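Side-chain contacts in putative YfrE protein (Vibrio parahaemolyticus RIMD 2210633, PDB 3BEE), which is of unknown function but, as a TPR-repeat segment of a longer, CcmH-like membrane protein, probably mediates protein-protein contacts in cytochrome c biogenesis: residues A50-H53 against F54-R58; S85-K88 against A89-L92. All blocks are in the same frame, centred on the assembly; numbering follows the deposited sequence.

Contact 1 (A50-H53 against F54-R58); sequences ANDH and FISFR. With EDO (1,2-ethanediol), chain D.
A Schellman motif ends helix 43-55, and the side chains of Asp52 and His53 reach over the turn to Arg58. Arg58 NE donates to His53 ND1 at 2.9 Å, and the bond lies in both the ring plane and the guanidinium plane although the two groups stand perpendicular. The bend of the arginine at chi3 (-57°) folds the guanidinium back, setting NH2 3.2 Å from Asp52 OD2 in a salt bridge whose hydrogen bond is weak; a water accepts from NH2 and donates to OD2. Asp52 OD1 is held from helix 6-18 by Tyr17 OH, so both carboxylate oxygens have partners. In this tetratricopeptide-repeat fold of antiparallel helices, Phe57, with positive phi, makes the turn, and Arg58 stands at the N-cap position of helix 59-70. Across the turn Arg58 N donates to His53 O at 2.9 Å from above the carbonyl plane. Ser56 grips Asp52 O twice, with N at 3.0 Å and OG at 2.7 Å, arriving from opposite faces of that carbonyl. One residue earlier, Ile55 N meets Asn51 O at 2.9 Å in a nearly straight bond. On another flank Asn51 OD1 accepts from O1 of an ethanediol at 2.7 Å, while O2 of that molecule sits over one face of the Phe54 ring, 3.9 Å from CZ.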
ATOM      1  N   ALA A  50       2.673   2.033   1.346  1.00 33.93           N
ATOM      2  CA  ALA A  50       2.733   2.871   2.580  1.00 35.00           C
ATOM      3  C   ALA A  50       3.441   2.153   3.712  1.00 35.39           C
ATOM      4  O   ALA A  50       4.235   2.754   4.410  1.00 36.32           O
ATOM      5  CB  ALA A  50       1.322   3.268   3.055  1.00 33.27           C
ATOM      6  N   ASN A  51       3.101   0.881   3.925  1.00 36.21           N
ATOM      7  CA  ASN A  51       3.677   0.103   5.001  1.00 36.75           C
ATOM      8  C   ASN A  51       5.150  -0.051   4.760  1.00 36.35           C
ATOM      9  O   ASN A  51       5.917   0.062   5.686  1.00 37.24           O
ATOM     10  CB  ASN A  51       3.026  -1.301   5.093  1.00 37.81           C
ATOM     11  CG  ASN A  51       1.629  -1.253   5.686  1.00 40.53           C
ATOM     12  OD1 ASN A  51       1.218  -0.226   6.207  1.00 43.78           O
ATOM     13  ND2 ASN A  51       0.896  -2.380   5.627  1.00 41.46           N
ATOM     14  N   ASP A  52       5.544  -0.322   3.515  1.00 35.43           N
ATOM     15  CA  ASP A  52       6.960  -0.430   3.186  1.00 34.89           C
ATOM     16  C   ASP A  52       7.748   0.868   3.485  1.00 34.97           C
ATOM     17  O   ASP A  52       8.852   0.823   4.038  1.00 34.61           O
ATOM     18  CB  ASP A  52       7.158  -0.829   1.714  1.00 34.01           C
ATOM     19  CG  ASP A  52       8.631  -0.840   1.314  1.00 35.72           C
ATOM     20  OD1 ASP A  52       9.381  -1.646   1.893  1.00 33.23           O
ATOM     21  OD2 ASP A  52       9.047  -0.048   0.426  1.00 38.31           O
ATOM     22  N   HIS A  53       7.201   2.017   3.080  1.00 34.51           N
ATOM     23  CA  HIS A  53       7.752   3.310   3.494  1.00 33.99           C
ATOM     24  C   HIS A  53       7.892   3.376   5.030  1.00 33.96           C
ATOM     25  O   HIS A  53       8.950   3.696   5.557  1.00 34.39           O
ATOM     26  CB  HIS A  53       6.846   4.442   2.987  1.00 33.87           C
ATOM     27  CG  HIS A  53       6.969   4.710   1.517  1.00 34.61           C
ATOM     28  ND1 HIS A  53       8.190   4.825   0.879  1.00 36.04           N
ATOM     29  CD2 HIS A  53       6.024   4.919   0.563  1.00 34.24           C
ATOM     30  CE1 HIS A  53       7.991   5.095  -0.409  1.00 35.73           C
ATOM     31  NE2 HIS A  53       6.687   5.148  -0.623  1.00 35.37           N
ATOM     32  N   PHE A  54       6.822   3.044   5.746  1.00 33.57           N
ATOM     33  CA  PHE A  54       6.813   3.187   7.198  1.00 34.03           C
ATOM     34  C   PHE A  54       7.937   2.352   7.850  1.00 35.26           C
ATOM     35  O   PHE A  54       8.698   2.859   8.679  1.00 34.76           O
ATOM     36  CB  PHE A  54       5.442   2.784   7.746  1.00 32.93           C
ATOM     37  CG  PHE A  54       5.287   3.001   9.232  1.00 34.66           C
ATOM     38  CD1 PHE A  54       4.748   4.189   9.721  1.00 33.19           C
ATOM     39  CD2 PHE A  54       5.668   2.003  10.139  1.00 33.88           C
ATOM     40  CE1 PHE A  54       4.599   4.411  11.121  1.00 35.92           C
ATOM     41  CE2 PHE A  54       5.515   2.210  11.552  1.00 33.98           C
ATOM     42  CZ  PHE A  54       4.973   3.413  12.018  1.00 31.37           C
ATOM     43  N   ILE A  55       7.980   1.069   7.485  1.00 36.08           N
ATOM     44  CA  ILE A  55       8.990   0.096   7.914  1.00 37.64           C
ATOM     45  C   ILE A  55      10.405   0.632   7.634  1.00 37.54           C
ATOM     46  O   ILE A  55      11.352   0.386   8.405  1.00 37.34           O
ATOM     47  CB  ILE A  55       8.771  -1.236   7.086  1.00 37.73           C
ATOM     48  CG1 ILE A  55       7.533  -1.979   7.584  1.00 39.49           C
ATOM     49  CG2 ILE A  55      10.008  -2.151   7.083  1.00 39.59           C
ATOM     50  CD1 ILE A  55       7.135  -3.185   6.661  1.00 38.90           C
ATOM     51  N   SER A  56      10.536   1.353   6.516  1.00 36.70           N
ATOM     52  CA  SER A  56      11.801   1.889   6.081  1.00 36.81           C
ATOM     53  C   SER A  56      12.082   3.256   6.726  1.00 36.47           C
ATOM     54  O   SER A  56      13.068   3.884   6.386  1.00 35.52           O
ATOM     55  CB  SER A  56      11.786   2.008   4.546  1.00 36.99           C
ATOM     56  OG  SER A  56      11.533   0.730   3.967  1.00 39.32           O
ATOM     57  N   PHE A  57      11.199   3.704   7.630  1.00 35.96           N
ATOM     58  CA  PHE A  57      11.348   4.979   8.355  1.00 36.92           C
ATOM     59  C   PHE A  57      11.194   6.203   7.413  1.00 36.54           C
ATOM     60  O   PHE A  57      11.600   7.312   7.746  1.00 36.29           O
ATOM     61  CB  PHE A  57      12.678   5.007   9.157  1.00 38.48           C
ATOM     62  CG  PHE A  57      12.639   4.235  10.474  1.00 40.90           C
ATOM     63  CD1 PHE A  57      11.848   3.098  10.632  1.00 45.43           C
ATOM     64  CD2 PHE A  57      13.398   4.655  11.556  1.00 44.59           C
ATOM     65  CE1 PHE A  57      11.798   2.399  11.850  1.00 45.16           C
ATOM     66  CE2 PHE A  57      13.378   3.949  12.788  1.00 46.28           C
ATOM     67  CZ  PHE A  57      12.577   2.826  12.927  1.00 44.42           C
ATOM     68  N   ARG A  58      10.615   5.985   6.228  1.00 35.57           N
ATOM     69  CA  ARG A  58      10.258   7.076   5.327  1.00 34.97           C
ATOM     70  C   ARG A  58       8.850   7.517   5.688  1.00 34.84           C
ATOM     71  O   ARG A  58       7.892   7.218   4.976  1.00 35.48           O
ATOM     72  CB  ARG A  58      10.367   6.660   3.849  1.00 33.98           C
ATOM     73  CG  ARG A  58      11.802   6.295   3.427  1.00 35.33           C
ATOM     74  CD  ARG A  58      11.913   6.000   1.958  1.00 35.98           C
ATOM     75  NE  ARG A  58      11.013   4.927   1.544  1.00 37.43           N
ATOM     76  CZ  ARG A  58      11.381   3.660   1.367  1.00 40.42           C
ATOM     77  NH1 ARG A  58      12.642   3.290   1.577  1.00 38.97           N
ATOM     78  NH2 ARG A  58      10.490   2.760   0.972  1.00 39.30           N
TER
HETATM   79  C1  EDO D 302       1.937   0.287   9.988  1.00 54.97           C
HETATM   80  O1  EDO D 302       2.316   0.079   8.609  1.00 57.19           O
HETATM   81  C2  EDO D 302       1.108   1.557  10.147  1.00 51.14           C
HETATM   82  O2  EDO D 302       1.307   2.070  11.469  1.00 52.14           O
HETATM   83  O   HOH W   1      11.546   0.209  -0.387  1.00 43.16           O

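Contact 2 (S85-K88 against A89-L92); sequences SINK and AKKL
Ala89 hangs from Ser85 by a regular alpha-helical bond, its N 3.0 Å from Ser85 O, in helix 79-92, which lies against the tetratricopeptide-repeat helices 43-55 and 59-70. This is the close-packed side. The methyl of Ala89 is buried against Ile63 and Phe54, Ile86 rests on Trp66 and Leu70, and Ser85 OG turns back to Thr81 O within its own helix. Lys90 N continues the ladder to Ile86 O at 2.9 Å. Toward solvent the contact is looser and dominated by lysines. Lys90 lies beside Asn87, both pointing the same way; a kink at chi3 (90°) brings its CE and NZ to the asparagine amide. Lys91 instead runs extended beyond CG and passes obliquely across Asn87, its CG 3.4 Å from Asn87 O. Three lysines in four residues probably make this surface positively charged, and their long chains splay apart: Lys88 runs past Phe54 and diverges most from Lys90. Toward the C terminus the backbone bonds slacken. Lys91 N is 3.2 Å from Asn87 O and tilted 30° from the carbonyl plane, and Leu92 N reaches Lys88 O only weakly. Leu92 CG also packs against that oxygen, 3.5 Å from Lys88 O.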
ATOM      1  N   SER A  85      -2.673   5.322  11.293  1.00 35.59           N
ATOM      2  CA  SER A  85      -1.348   5.119  10.711  1.00 35.74           C
ATOM      3  C   SER A  85      -0.653   6.449  10.393  1.00 35.48           C
ATOM      4  O   SER A  85       0.548   6.613  10.695  1.00 34.96           O
ATOM      5  CB  SER A  85      -1.422   4.256   9.454  1.00 35.58           C
ATOM      6  OG  SER A  85      -1.927   2.965   9.775  1.00 34.76           O
ATOM      7  N   ILE A  86      -1.398   7.371   9.772  1.00 35.25           N
ATOM      8  CA  ILE A  86      -0.889   8.701   9.432  1.00 35.23           C
ATOM      9  C   ILE A  86      -0.445   9.379  10.707  1.00 36.64           C
ATOM     10  O   ILE A  86       0.647   9.980  10.773  1.00 36.79           O
ATOM     11  CB  ILE A  86      -1.966   9.572   8.727  1.00 35.59           C
ATOM     12  CG1 ILE A  86      -2.142   9.128   7.268  1.00 34.09           C
ATOM     13  CG2 ILE A  86      -1.639  11.105   8.833  1.00 33.31           C
ATOM     14  CD1 ILE A  86      -3.361   9.699   6.597  1.00 35.51           C
ATOM     15  N   ASN A  87      -1.293   9.296  11.727  1.00 36.29           N
ATOM     16  CA  ASN A  87      -0.967   9.942  12.978  1.00 38.11           C
ATOM     17  C   ASN A  87       0.279   9.407  13.696  1.00 38.26           C
ATOM     18  O   ASN A  87       1.061  10.190  14.215  1.00 37.72           O
ATOM     19  CB  ASN A  87      -2.160   9.952  13.914  1.00 38.46           C
ATOM     20  CG  ASN A  87      -2.596  11.339  14.228  1.00 44.20           C
ATOM     21  OD1 ASN A  87      -2.497  11.785  15.387  1.00 49.87           O
ATOM     22  ND2 ASN A  87      -3.021  12.079  13.193  1.00 45.70           N
ATOM     23  N   LYS A  88       0.438   8.087  13.734  1.00 37.83           N
ATOM     24  CA  LYS A  88       1.652   7.462  14.239  1.00 39.64           C
ATOM     25  C   LYS A  88       2.894   7.982  13.462  1.00 38.16           C
ATOM     26  O   LYS A  88       3.853   8.442  14.064  1.00 38.27           O
ATOM     27  CB  LYS A  88       1.521   5.920  14.138  1.00 38.99           C
ATOM     28  CG  LYS A  88       2.472   5.110  15.006  1.00 43.72           C
ATOM     29  CD  LYS A  88       2.083   3.588  14.947  1.00 43.18           C
ATOM     30  CE  LYS A  88       2.927   2.693  15.874  1.00 47.19           C
ATOM     31  NZ  LYS A  88       2.568   2.638  17.356  1.00 46.58           N
ATOM     32  N   ALA A  89       2.858   7.875  12.133  1.00 37.64           N
ATOM     33  CA  ALA A  89       3.947   8.334  11.245  1.00 37.18           C
ATOM     34  C   ALA A  89       4.346   9.791  11.504  1.00 37.23           C
ATOM     35  O   ALA A  89       5.525  10.116  11.657  1.00 37.20           O
ATOM     36  CB  ALA A  89       3.559   8.138   9.799  1.00 34.84           C
ATOM     37  N   LYS A  90       3.338  10.645  11.586  1.00 37.95           N
ATOM     38  CA  LYS A  90       3.493  12.077  11.843  1.00 38.69           C
ATOM     39  C   LYS A  90       4.253  12.299  13.152  1.00 38.39           C
ATOM     40  O   LYS A  90       5.131  13.138  13.218  1.00 37.69           O
ATOM     41  CB  LYS A  90       2.091  12.693  11.905  1.00 39.38           C
ATOM     42  CG  LYS A  90       2.000  14.148  12.190  1.00 44.57           C
ATOM     43  CD  LYS A  90       0.581  14.654  11.855  1.00 51.31           C
ATOM     44  CE  LYS A  90      -0.370  14.559  13.053  1.00 54.67           C
ATOM     45  NZ  LYS A  90      -1.752  15.007  12.673  1.00 57.69           N
ATOM     46  N   LYS A  91       3.926  11.518  14.181  1.00 38.75           N
ATOM     47  CA  LYS A  91       4.570  11.626  15.486  1.00 39.96           C
ATOM     48  C   LYS A  91       6.003  11.089  15.490  1.00 39.65           C
ATOM     49  O   LYS A  91       6.748  11.377  16.392  1.00 39.27           O
ATOM     50  CB  LYS A  91       3.753  10.875  16.533  1.00 40.89           C
ATOM     51  CG  LYS A  91       2.461  11.572  16.997  1.00 43.98           C
ATOM     52  CD  LYS A  91       1.714  10.594  17.914  1.00 48.83           C
ATOM     53  CE  LYS A  91       0.271  10.975  18.193  1.00 51.84           C
ATOM     54  NZ  LYS A  91      -0.354   9.841  18.960  1.00 54.72           N
ATOM     55  N   LEU A  92       6.381  10.311  14.479  1.00 39.35           N
ATOM     56  CA  LEU A  92       7.714   9.735  14.429  1.00 39.82           C
ATOM     57  C   LEU A  92       8.653  10.557  13.561  1.00 41.15           C
ATOM     58  O   LEU A  92       9.850  10.276  13.506  1.00 39.65           O
ATOM     59  CB  LEU A  92       7.668   8.278  13.929  1.00 39.40           C
ATOM     60  CG  LEU A  92       7.024   7.303  14.921  1.00 37.74           C
ATOM     61  CD1 LEU A  92       6.834   5.971  14.260  1.00 35.31           C
ATOM     62  CD2 LEU A  92       7.827   7.223  16.261  1.00 31.56           C
TER

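In the fold
From the N terminus, helices 6-18 and 26-38 come first; contact 1 then closes the turn between helices 43-55 and 59-70, and its Asp52 and Ile55 reach back to helix 6-18. The chain runs through helix 59-70 and returns in helix 79-92, where contact 2 occupies the last turns and closes no loop. The two contacts therefore follow in series, neither nested nor crossed, with centres about 11 Å apart. Phe54 joins them: its CZ is 3.9 Å from Leu92 CD1, and its ring also packs on Lys88 and Ala89. Trp66 of helix 59-70 touches Ala50 and Asn51 as well as Ser85 and Ile86, tying the three helices together.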